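Local coordinates for protein probable UbiX-like flavin prenyltransferase (Escherichia coli, PDB 1SBZ) that probably transfers a dimethylallyl group to reduced flavin mononucleotide, making the prenylated flavin cofactor used by a phenolic acid decarboxylase, and assembles as a dodecamer, at residues Val17-Leu20 with Gln21-Glu25; Asp100-Val103 with Gly104-Asp108; Leu135-Arg139 with Met140-Met144; Glu156-Asp159 with Asp160-His164; Arg168-Gln172 with Phe173-His177. One frame throughout, in Å; residues are numbered along the deposited sequence.

Contact 1. Residues Val17-Leu20 with Gln21-Glu25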
# COMPACT_ATOMS: atom_id res chain seq x y z
N VAL D 17 39.67 0.15 -4.84
CA VAL D 17 41.02 -0.02 -5.40
C VAL D 17 41.31 -1.49 -5.72
O VAL D 17 41.84 -1.80 -6.79
CB VAL D 17 42.11 0.55 -4.46
CG1 VAL D 17 43.51 0.39 -5.08
CG2 VAL D 17 41.83 2.01 -4.15
N ALA D 18 40.96 -2.39 -4.79
CA ALA D 18 41.19 -3.81 -4.98
C ALA D 18 40.37 -4.39 -6.14
O ALA D 18 40.88 -5.22 -6.90
CB ALA D 18 40.91 -4.58 -3.70
N LEU D 19 39.12 -3.96 -6.27
CA LEU D 19 38.28 -4.39 -7.39
C LEU D 19 38.84 -3.89 -8.72
O LEU D 19 38.86 -4.64 -9.71
CB LEU D 19 36.83 -3.95 -7.19
CG LEU D 19 35.82 -4.22 -8.32
CD1 LEU D 19 34.54 -4.82 -7.77
CD2 LEU D 19 35.54 -2.94 -9.09
N LEU D 20 39.31 -2.64 -8.73
CA LEU D 20 39.94 -2.06 -9.92
C LEU D 20 41.25 -2.76 -10.27
O LEU D 20 41.54 -2.95 -11.46
CB LEU D 20 40.19 -0.56 -9.74
CG LEU D 20 39.02 0.41 -9.93
CD1 LEU D 20 39.43 1.79 -9.46
CD2 LEU D 20 38.56 0.45 -11.38
N GLN D 21 42.02 -3.14 -9.26
CA GLN D 21 43.24 -3.92 -9.46
C GLN D 21 42.94 -5.28 -10.10
O GLN D 21 43.59 -5.66 -11.07
CB GLN D 21 43.97 -4.12 -8.13
CG GLN D 21 44.80 -2.92 -7.67
CD GLN D 21 45.20 -3.01 -6.21
OE1 GLN D 21 44.66 -3.81 -5.45
NE2 GLN D 21 46.15 -2.17 -5.81
N ALA D 22 41.97 -6.00 -9.54
CA ALA D 22 41.56 -7.31 -10.06
C ALA D 22 41.03 -7.23 -11.49
O ALA D 22 41.26 -8.14 -12.29
CB ALA D 22 40.52 -7.94 -9.14
N LEU D 23 40.33 -6.14 -11.80
CA LEU D 23 39.82 -5.89 -13.15
C LEU D 23 40.94 -5.64 -14.15
O LEU D 23 40.87 -6.08 -15.31
CB LEU D 23 38.82 -4.73 -13.14
CG LEU D 23 37.30 -4.99 -13.12
CD1 LEU D 23 36.89 -6.22 -12.33
CD2 LEU D 23 36.56 -3.76 -12.60
N ARG D 24 41.98 -4.93 -13.70
CA ARG D 24 43.17 -4.64 -14.52
C ARG D 24 43.87 -5.91 -15.00
O ARG D 24 44.50 -5.92 -16.06
CB ARG D 24 44.14 -3.74 -13.74
CG ARG D 24 45.12 -2.93 -14.60
CD ARG D 24 44.46 -2.13 -15.73
NE ARG D 24 45.17 -0.89 -16.05
CZ ARG D 24 44.85 -0.08 -17.07
NH1 ARG D 24 43.83 -0.38 -17.87
NH2 ARG D 24 45.55 1.02 -17.28
N GLU D 25 43.75 -6.98 -14.23
CA GLU D 25 44.36 -8.26 -14.55
C GLU D 25 43.50 -9.12 -15.48
O GLU D 25 43.78 -10.30 -15.69
CB GLU D 25 44.68 -9.03 -13.26
CG GLU D 25 45.63 -8.31 -12.29
CD GLU D 25 47.01 -8.06 -12.88
OE1 GLU D 25 47.56 -8.96 -13.55
OE2 GLU D 25 47.55 -6.95 -12.68

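Contact 2. Residues Asp100-Val103 with Gly104-Asp108. With FMN (flavin mononucleotide), chain E.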
# COMPACT_ATOMS: atom_id res chain seq x y z
N ASP D 100 21.99 14.00 -10.60
CA ASP D 100 22.59 15.34 -10.55
C ASP D 100 24.04 15.38 -11.03
O ASP D 100 24.51 16.43 -11.51
CB ASP D 100 22.49 15.91 -9.13
CG ASP D 100 22.82 17.41 -9.06
OD1 ASP D 100 22.46 18.16 -10.00
OD2 ASP D 100 23.41 17.92 -8.09
N GLY D 101 24.76 14.27 -10.87
CA GLY D 101 26.14 14.13 -11.37
C GLY D 101 26.27 12.87 -12.21
O GLY D 101 25.28 12.20 -12.48
N LEU D 102 27.50 12.54 -12.59
CA LEU D 102 27.75 11.40 -13.48
C LEU D 102 27.62 10.02 -12.82
O LEU D 102 27.28 9.06 -13.49
CB LEU D 102 29.10 11.51 -14.21
CG LEU D 102 29.37 10.41 -15.25
CD1 LEU D 102 28.29 10.38 -16.34
CD2 LEU D 102 30.75 10.53 -15.87
N VAL D 103 27.88 9.91 -11.52
CA VAL D 103 27.68 8.62 -10.87
C VAL D 103 26.18 8.29 -10.95
O VAL D 103 25.81 7.18 -11.35
CB VAL D 103 28.21 8.59 -9.41
CG1 VAL D 103 27.81 7.29 -8.70
CG2 VAL D 103 29.72 8.77 -9.38
N GLY D 104 25.35 9.28 -10.63
CA GLY D 104 23.90 9.13 -10.63
C GLY D 104 23.31 8.96 -12.01
O GLY D 104 22.42 8.11 -12.20
N ARG D 105 23.79 9.75 -12.97
CA ARG D 105 23.36 9.66 -14.36
C ARG D 105 23.74 8.33 -15.01
O ARG D 105 22.89 7.68 -15.62
CB ARG D 105 23.90 10.84 -15.19
CG ARG D 105 23.64 10.74 -16.70
CD ARG D 105 22.16 10.76 -17.11
NE ARG D 105 22.02 10.63 -18.57
CZ ARG D 105 20.86 10.44 -19.20
NH1 ARG D 105 19.72 10.34 -18.53
NH2 ARG D 105 20.85 10.33 -20.52
N ALA D 106 25.00 7.92 -14.88
CA ALA D 106 25.43 6.63 -15.40
C ALA D 106 24.59 5.50 -14.80
O ALA D 106 24.27 4.54 -15.50
CB ALA D 106 26.91 6.40 -15.15
N ALA D 107 24.24 5.61 -13.52
CA ALA D 107 23.42 4.59 -12.84
C ALA D 107 21.98 4.59 -13.37
O ALA D 107 21.41 3.53 -13.65
CB ALA D 107 23.42 4.80 -11.32
N ASP D 108 21.41 5.78 -13.51
CA ASP D 108 20.07 5.95 -14.08
C ASP D 108 19.98 5.38 -15.50
O ASP D 108 19.01 4.68 -15.83
CB ASP D 108 19.70 7.44 -14.06
CG ASP D 108 18.20 7.66 -14.15
OD1 ASP D 108 17.46 7.15 -13.27
OD2 ASP D 108 17.69 8.34 -15.06
N1 FMN E . 18.66 13.46 -19.43
C2 FMN E . 17.37 12.99 -19.58
O2 FMN E . 16.72 12.72 -18.57
N3 FMN E . 16.81 12.85 -20.84
C4 FMN E . 17.56 13.16 -21.96
O4 FMN E . 17.11 12.91 -23.08
C4A FMN E . 18.87 13.63 -21.81
N5 FMN E . 19.62 13.95 -22.92
C5A FMN E . 20.92 14.42 -22.78
C6 FMN E . 21.65 14.73 -23.93
C7 FMN E . 22.96 15.22 -23.83
C7M FMN E . 23.36 16.17 -24.92
C8 FMN E . 23.53 15.36 -22.56
C8M FMN E . 24.83 16.09 -22.39
C9 FMN E . 22.80 15.04 -21.41
C9A FMN E . 21.49 14.57 -21.52
N10 FMN E . 20.74 14.25 -20.39
C10 FMN E . 19.43 13.78 -20.53
C1' FMN E . 21.42 14.20 -19.05
C2' FMN E . 21.04 15.44 -18.24
O2' FMN E . 21.46 16.60 -18.93
C3' FMN E . 21.65 15.40 -16.83
O3' FMN E . 20.97 14.42 -16.07
C4' FMN E . 21.61 16.74 -16.10
O4' FMN E . 22.08 16.56 -14.78
C5' FMN E . 20.21 17.34 -16.04
O5' FMN E . 20.22 18.47 -15.20
P FMN E . 19.06 19.56 -15.31
O1P FMN E . 19.21 20.53 -14.17
O2P FMN E . 17.68 18.92 -15.23
O3P FMN E . 19.20 20.26 -16.64

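Contact 3. Residues Leu135-Arg139 with Met140-Met144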
# COMPACT_ATOMS: atom_id res chain seq x y z
N LEU D 135 15.75 -1.46 -0.47
CA LEU D 135 14.66 -2.34 -0.88
C LEU D 135 14.06 -1.91 -2.23
O LEU D 135 13.83 -2.73 -3.11
CB LEU D 135 13.58 -2.43 0.21
CG LEU D 135 12.32 -3.26 -0.12
CD1 LEU D 135 12.63 -4.73 -0.41
CD2 LEU D 135 11.30 -3.15 1.02
N ALA D 136 13.81 -0.61 -2.39
CA ALA D 136 13.20 -0.11 -3.62
C ALA D 136 14.02 -0.54 -4.84
O ALA D 136 13.46 -1.02 -5.82
CB ALA D 136 13.09 1.41 -3.56
N LEU D 137 15.34 -0.38 -4.75
CA LEU D 137 16.26 -0.72 -5.83
C LEU D 137 16.43 -2.23 -6.01
O LEU D 137 16.53 -2.71 -7.14
CB LEU D 137 17.61 -0.04 -5.61
CG LEU D 137 17.68 1.47 -5.88
CD1 LEU D 137 19.00 2.04 -5.39
CD2 LEU D 137 17.47 1.79 -7.38
N SER D 138 16.47 -2.96 -4.89
CA SER D 138 16.45 -4.43 -4.91
C SER D 138 15.27 -4.97 -5.73
O SER D 138 15.44 -5.87 -6.56
CB SER D 138 16.41 -4.99 -3.48
OG SER D 138 16.68 -6.38 -3.46
N ARG D 139 14.07 -4.43 -5.49
CA ARG D 139 12.87 -4.90 -6.20
C ARG D 139 13.00 -4.73 -7.73
O ARG D 139 12.34 -5.43 -8.51
CB ARG D 139 11.61 -4.19 -5.70
CG ARG D 139 11.21 -4.53 -4.27
CD ARG D 139 9.78 -4.15 -3.91
NE ARG D 139 9.29 -4.98 -2.80
CZ ARG D 139 8.86 -4.50 -1.65
NH1 ARG D 139 8.83 -3.18 -1.45
NH2 ARG D 139 8.45 -5.31 -0.70
N MSE D 140 13.88 -3.82 -8.14
CA MSE D 140 14.14 -3.55 -9.55
C MSE D 140 15.26 -4.40 -10.14
O MSE D 140 15.63 -4.22 -11.30
CB MSE D 140 14.51 -2.08 -9.73
CG MSE D 140 13.39 -1.12 -9.49
SE MSE D 140 14.04 0.69 -9.67
CE MSE D 140 14.76 0.64 -11.53
N GLY D 141 15.81 -5.30 -9.34
CA GLY D 141 16.90 -6.16 -9.81
C GLY D 141 18.30 -5.66 -9.50
O GLY D 141 19.28 -6.31 -9.89
N VAL D 142 18.42 -4.52 -8.81
CA VAL D 142 19.75 -4.02 -8.40
C VAL D 142 20.34 -4.91 -7.31
O VAL D 142 19.71 -5.13 -6.27
CB VAL D 142 19.69 -2.56 -7.89
CG1 VAL D 142 21.10 -2.08 -7.44
CG2 VAL D 142 19.11 -1.65 -8.95
N ALA D 143 21.54 -5.42 -7.55
CA ALA D 143 22.23 -6.28 -6.59
C ALA D 143 22.79 -5.46 -5.42
O ALA D 143 23.49 -4.47 -5.62
CB ALA D 143 23.33 -7.07 -7.27
N MSE D 144 22.47 -5.90 -4.21
CA MSE D 144 22.92 -5.22 -3.02
C MSE D 144 23.99 -6.05 -2.36
O MSE D 144 23.68 -7.07 -1.73
CB MSE D 144 21.75 -5.01 -2.06
CG MSE D 144 20.76 -3.96 -2.50
SE MSE D 144 21.47 -2.12 -2.48
CE MSE D 144 22.10 -2.15 -0.89
O HOH W 1 18.65 -7.09 -4.88

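Contact 4. Residues Glu156-Asp159 with Asp160-His164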
# COMPACT_ATOMS: atom_id res chain seq x y z
N GLU D 156 42.78 -13.50 8.25
CA GLU D 156 43.76 -13.06 9.23
C GLU D 156 43.92 -11.55 9.16
O GLU D 156 44.02 -10.87 10.18
CB GLU D 156 45.10 -13.76 8.98
CG GLU D 156 45.08 -15.25 9.30
CD GLU D 156 45.49 -15.53 10.73
OE1 GLU D 156 46.71 -15.53 11.00
OE2 GLU D 156 44.60 -15.76 11.58
N THR D 157 43.94 -11.03 7.93
CA THR D 157 44.21 -9.62 7.71
C THR D 157 43.02 -8.95 7.04
O THR D 157 42.09 -9.62 6.57
CB THR D 157 45.45 -9.44 6.81
OG1 THR D 157 45.15 -9.94 5.50
CG2 THR D 157 46.61 -10.31 7.28
N VAL D 158 43.07 -7.63 7.00
CA VAL D 158 42.09 -6.81 6.31
C VAL D 158 42.06 -7.15 4.82
O VAL D 158 40.98 -7.26 4.24
CB VAL D 158 42.37 -5.31 6.55
CG1 VAL D 158 41.53 -4.45 5.63
CG2 VAL D 158 42.10 -4.96 8.00
N ASP D 159 43.24 -7.32 4.22
CA ASP D 159 43.36 -7.76 2.83
C ASP D 159 42.54 -9.03 2.55
O ASP D 159 41.86 -9.12 1.53
CB ASP D 159 44.83 -8.03 2.47
CG ASP D 159 45.63 -6.76 2.18
OD1 ASP D 159 45.11 -5.63 2.33
OD2 ASP D 159 46.82 -6.80 1.79
N ASP D 160 42.61 -10.00 3.47
CA ASP D 160 41.81 -11.23 3.38
C ASP D 160 40.32 -10.93 3.20
O ASP D 160 39.66 -11.52 2.34
CB ASP D 160 41.98 -12.10 4.63
CG ASP D 160 43.30 -12.86 4.67
OD1 ASP D 160 43.90 -13.11 3.60
OD2 ASP D 160 43.80 -13.27 5.74
N ILE D 161 39.81 -10.00 4.01
CA ILE D 161 38.41 -9.61 3.97
C ILE D 161 38.08 -8.83 2.69
O ILE D 161 37.07 -9.11 2.04
CB ILE D 161 38.03 -8.83 5.25
CG1 ILE D 161 38.07 -9.77 6.47
CG2 ILE D 161 36.64 -8.18 5.12
CD1 ILE D 161 37.97 -9.06 7.79
N VAL D 162 38.93 -7.88 2.33
CA VAL D 162 38.74 -7.08 1.12
C VAL D 162 38.64 -7.97 -0.12
O VAL D 162 37.73 -7.80 -0.94
CB VAL D 162 39.86 -6.02 0.95
CG1 VAL D 162 39.80 -5.37 -0.43
CG2 VAL D 162 39.78 -4.96 2.04
N HIS D 163 39.56 -8.92 -0.25
CA HIS D 163 39.62 -9.77 -1.43
C HIS D 163 38.44 -10.73 -1.55
O HIS D 163 38.02 -11.07 -2.66
CB HIS D 163 40.96 -10.51 -1.51
CG HIS D 163 42.09 -9.62 -1.92
ND1 HIS D 163 42.27 -9.20 -3.22
CD2 HIS D 163 43.08 -9.04 -1.20
CE1 HIS D 163 43.33 -8.41 -3.28
NE2 HIS D 163 43.83 -8.30 -2.07
N HIS D 164 37.92 -11.16 -0.40
CA HIS D 164 36.75 -12.01 -0.39
C HIS D 164 35.52 -11.22 -0.85
O HIS D 164 34.72 -11.73 -1.63
CB HIS D 164 36.52 -12.60 0.99
CG HIS D 164 35.40 -13.60 1.03
ND1 HIS D 164 35.55 -14.89 0.59
CD2 HIS D 164 34.11 -13.47 1.43
CE1 HIS D 164 34.40 -15.53 0.73
NE2 HIS D 164 33.51 -14.70 1.24

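Contact 5. Residues Arg168-Gln172 with Phe173-His177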
# COMPACT_ATOMS: atom_id res chain seq x y z
N ARG D 168 33.26 -11.81 -4.36
CA ARG D 168 31.81 -12.02 -4.28
C ARG D 168 31.03 -10.95 -5.04
O ARG D 168 29.92 -11.21 -5.52
CB ARG D 168 31.36 -12.11 -2.82
CG ARG D 168 32.04 -13.23 -2.01
CD ARG D 168 31.24 -14.54 -1.84
NE ARG D 168 30.48 -14.85 -3.04
CZ ARG D 168 29.16 -14.99 -3.11
NH1 ARG D 168 28.40 -14.90 -2.02
NH2 ARG D 168 28.60 -15.25 -4.28
N VAL D 169 31.61 -9.75 -5.14
CA VAL D 169 31.08 -8.70 -6.02
C VAL D 169 31.24 -9.12 -7.49
O VAL D 169 30.27 -9.06 -8.26
CB VAL D 169 31.73 -7.31 -5.74
CG1 VAL D 169 31.24 -6.26 -6.74
CG2 VAL D 169 31.44 -6.85 -4.32
N LEU D 170 32.44 -9.55 -7.86
CA LEU D 170 32.75 -10.03 -9.22
C LEU D 170 31.87 -11.19 -9.69
O LEU D 170 31.52 -11.26 -10.87
CB LEU D 170 34.22 -10.42 -9.33
CG LEU D 170 35.25 -9.42 -9.86
CD1 LEU D 170 34.80 -7.97 -9.75
CD2 LEU D 170 36.59 -9.64 -9.16
N ASP D 171 31.53 -12.10 -8.77
CA ASP D 171 30.58 -13.18 -9.05
C ASP D 171 29.31 -12.69 -9.75
O ASP D 171 28.72 -13.41 -10.56
CB ASP D 171 30.18 -13.90 -7.75
CG ASP D 171 31.20 -14.94 -7.31
OD1 ASP D 171 32.14 -15.24 -8.09
OD2 ASP D 171 31.14 -15.51 -6.19
N GLN D 172 28.91 -11.45 -9.44
CA GLN D 172 27.73 -10.83 -10.04
C GLN D 172 27.84 -10.66 -11.55
O GLN D 172 26.82 -10.57 -12.25
CB GLN D 172 27.44 -9.48 -9.38
CG GLN D 172 26.93 -9.60 -7.96
CD GLN D 172 25.56 -10.25 -7.90
OE1 GLN D 172 24.69 -9.95 -8.72
NE2 GLN D 172 25.38 -11.16 -6.94
N PHE D 173 29.06 -10.64 -12.06
CA PHE D 173 29.30 -10.52 -13.50
C PHE D 173 29.95 -11.78 -14.09
O PHE D 173 30.57 -11.73 -15.16
CB PHE D 173 30.14 -9.28 -13.81
CG PHE D 173 29.42 -7.99 -13.61
CD1 PHE D 173 29.54 -7.29 -12.41
CD2 PHE D 173 28.60 -7.46 -14.60
CE1 PHE D 173 28.86 -6.08 -12.21
CE2 PHE D 173 27.92 -6.26 -14.41
CZ PHE D 173 28.06 -5.57 -13.21
N GLY D 174 29.79 -12.91 -13.39
CA GLY D 174 30.36 -14.18 -13.81
C GLY D 174 31.87 -14.16 -13.98
O GLY D 174 32.43 -14.92 -14.76
N LEU D 175 32.53 -13.26 -13.24
CA LEU D 175 33.98 -13.12 -13.30
C LEU D 175 34.64 -13.89 -12.16
O LEU D 175 34.10 -13.96 -11.05
CB LEU D 175 34.38 -11.64 -13.27
CG LEU D 175 33.95 -10.80 -14.48
CD1 LEU D 175 34.04 -9.31 -14.17
CD2 LEU D 175 34.78 -11.14 -15.71
N GLU D 176 35.79 -14.50 -12.45
CA GLU D 176 36.50 -15.31 -11.47
C GLU D 176 37.71 -14.60 -10.88
O GLU D 176 38.72 -14.39 -11.56
CB GLU D 176 36.94 -16.65 -12.08
CG GLU D 176 36.14 -17.86 -11.61
CD GLU D 176 35.15 -18.37 -12.64
OE1 GLU D 176 35.31 -19.52 -13.10
OE2 GLU D 176 34.21 -17.62 -13.00
N HIS D 177 37.60 -14.21 -9.62
CA HIS D 177 38.73 -13.70 -8.85
C HIS D 177 39.62 -14.90 -8.51
O HIS D 177 39.14 -15.89 -7.93
CB HIS D 177 38.22 -13.03 -7.57
CG HIS D 177 39.20 -12.10 -6.93
ND1 HIS D 177 40.08 -12.52 -5.95
CD2 HIS D 177 39.43 -10.78 -7.10
CE1 HIS D 177 40.81 -11.49 -5.56
NE2 HIS D 177 40.44 -10.42 -6.24

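Contact 1. Residues Val17-Leu20 with Gln21-Glu25
Helix 13-24 is the crossover helix of the beta-alpha-beta unit that joins strand 2-7 to strand 30-35 in a flavoprotein-type parallel sheet, and Val17 to Arg24 lie in its final turns. Four successive i to i+4 hydrogen bonds carry the backbone: Gln21 N to Val17 O at 2.8 Å, Ala22 N to Ala18 O, Leu23 N to Leu19 O, and Arg24 N to Leu20 O at 3.0 Å. Glu25 N, just beyond, makes weak bonds to Gln21 O and Ala22 O.

Side chains one turn apart meet on two sides of the helix. On the sheet side Leu19 and Leu23 lie alongside each other and point the same way, joined through Leu19 CD2 and Leu23 CD2 at 3.7 Å. In Leu19, chi1 of 175° carries CG toward the carbonyl side, and CD2 from there meets Leu23. Both leucines rest on Val5 of the central strand and on Leu170 of helix 158-170, so the pair is buried between sheet and helix.

On the other side Val17 and Gln21 meet at an angle, and Tyr49 touches both. With CG anti to the carbonyl carbon (chi1 -79°), the Gln21 chain, extended beyond CG, runs back over the Val17 carbonyl, Gln21 CG lying 3.3 Å from Val17 O. At the end of the glutamine chain, Gln21 OE1 lies 3.5 Å from Ala18 CA, while Gln21 NE2 lies 3.7 Å from the Val17 CG1 methyl.

Contact 2. Residues Asp100-Val103 with Gly104-Asp108
Gly104 to Asp108 belong to the opening turns of helix 102-112, whose N-cap is Gly101, beside a flavin site shared between subunits. Gly104 O accepts from Asp108 N at 2.9 Å. Arg105 makes the first helical bond, its N donating to Gly101 O at 2.9 Å.

The Arg105 side chain then runs out from the helix to the flavin mononucleotide, whose hydrogen bonds come largely from a second subunit. CG anti to the backbone N (chi1 173°) and a bend at chi2 carry the guanidinium there. FMN N1 and C1' lie over one of its faces, C1' toward the rim, and Arg105 NH1 is 3.4 Å from FMN N1. The same NH1 forms a salt bridge with Glu123 of the second subunit, so the arginine probably helps to place the flavin against the neighbouring chain.

Ala106 N reaches Leu102 O at 2.9 Å, and Ala106 CB lies 4.4 Å from Leu102 CD1. Ala107 N bonds to Val103 O at 3.1 Å. Asp108, last of the five, turns its side chain to the neighbouring chain, where its carboxylate oxygen OD2 is hydrogen-bonded to His130 NE2 of the second subunit.

Contact 3. Residues Leu135-Arg139 with Met140-Met144
Leu137 and Val142 make the tight side of this turn, lying alongside each other and pointing the same way with Leu137 CB 4.0 Å from Val142 CB. Val142 CG2, anti to the carbonyl carbon, comes within 3.3 Å of Leu137 O. Leu119 of the neighbouring strand touches both side chains. The selenium of Met140, a selenomethionine, reaches Leu137 CD2 more loosely at 4.3 Å.

Between Leu137 and Val142 the chain leaves helix 128-139 through a Schellman motif and turns into strand 143-144, completing the last beta-alpha-beta unit of the sheet. Gly141, at positive phi (95°), donates from N to Ser138 O at 2.9 Å, while Val142 N bonds to Leu137 O at 3.1 Å. Leu137 O also accepts from Met140 N, which arrives from the opposite face of the carbonyl plane.

The solvent side is made by Gly141 and Arg139, both exposed. The Arg139 guanidinium, with Leu135 CD1 over its centre, runs to a salt bridge with Glu132 of the fourth subunit. Ser138, by contrast, is buried at the interface with that subunit: its OG is hydrogen-bonded to Thr128 there and also meets a water, which donates to Val142 O at 2.6 Å.

Contact 4. Residues Glu156-Asp159 with Asp160-His164
Thr157 and Asp160 cross at an angle to form a capping box at the start of helix 158-170. Thr157 is the N-cap: its OG1, set between the backbone N and the carbonyl carbon (chi1 67°), accepts from Asp160 N at 3.3 Å. Asp160, with CG anti to its carbonyl carbon (chi1 -76°), directs OD2 back to the chain before the helix. Its OD2 takes Thr157 N at 3.1 Å from above the carboxylate plane, and on its anti lone pair takes Glu156 N at 2.7 Å. One oxygen thus holds two successive backbone N-H groups ahead of the helix.

Within the first turns of the helix, Val158 and Val162 also meet obliquely, Val158 CG1 to Val162 CG2 at 4.0 Å, and both valines pack on Phe151 of the fourth subunit. The His163 ring turns its edge to the backbone, with His163 CD2 3.0 Å from Asp159 O, the carbonyl that already accepts from His163 N at 2.9 Å.

The Asp160 carboxylate lies near the N-terminal end of the helix, where the dipole would be expected to favour its charged form. Its other oxygen, OD1, has a long, weak ion pair with Arg181, so the main grip on this carboxylate probably comes from the two backbone donors on OD2.

Contact 5. Residues Arg168-Gln172 with Phe173-His177
His177 holds CG anti to its own N (chi1 -162°), which swings the imidazole back to Leu170. There Leu170 CD2 meets the ring at its edge, near its plane, 3.7 Å from His177 CD2. Leu170 also crosses Leu175, with Leu170 CB 4.1 Å from Leu175 CB. Leu170 thus meets two residues of the chain that follows it.

The backbone reversal that makes this possible is a Schellman motif. Gly174, at positive phi, is its C-prime residue: Gly174 N donates to Asp171 O at 3.1 Å and Leu175 N to Leu170 O at 3.3 Å. Phe173 N reaches the same Leu170 O at 2.8 Å from the opposite face of its plane, so the Leu170 carbonyl accepts two backbone N-H groups.

Near the end of the helix Arg168 grips Asp171 side-on, NE and NH2 both on OD2 and both in the guanidinium plane; Arg168 NH2 is 3.2 Å from Asp171 OD2. Arg182 shares that carboxylate oxygen in a second salt bridge, and Glu113 of the fifth subunit takes a further share of the Arg168 guanidinium.

This end of helix 158-170 lies against the sheet: Val169 packs on strands 80-86 and 116-121, Phe173 rests on Ile82 and Val118, and Leu170 and His177 touch helix 13-24.

In the fold
Contacts 1, 4 and 5 form one cluster. Helix 13-24 meets helix 158-170 at both of the latter's contacts: Ala18 CB lies 3.5 Å from Val162 CG1 of contact 4, and Leu19 CD1 lies 3.7 Å from Leu170 CD1 of contact 5. Contacts 4 and 5 touch through His163 and His177. Contact 3 joins the cluster at one point, Ala143 CB to Gln172 OE1 at 3.5 Å. Contact 2 touches none of the others; contact 3 comes nearest, about 7 Å between nearest atoms, and both meet the second subunit. Contact 2 alone reaches the flavin directly, whereas the Leu137 side chain of contact 3 lies about 13 Å from a bound flavin. Contacts 3, 4 and 5 all touch the fourth subunit.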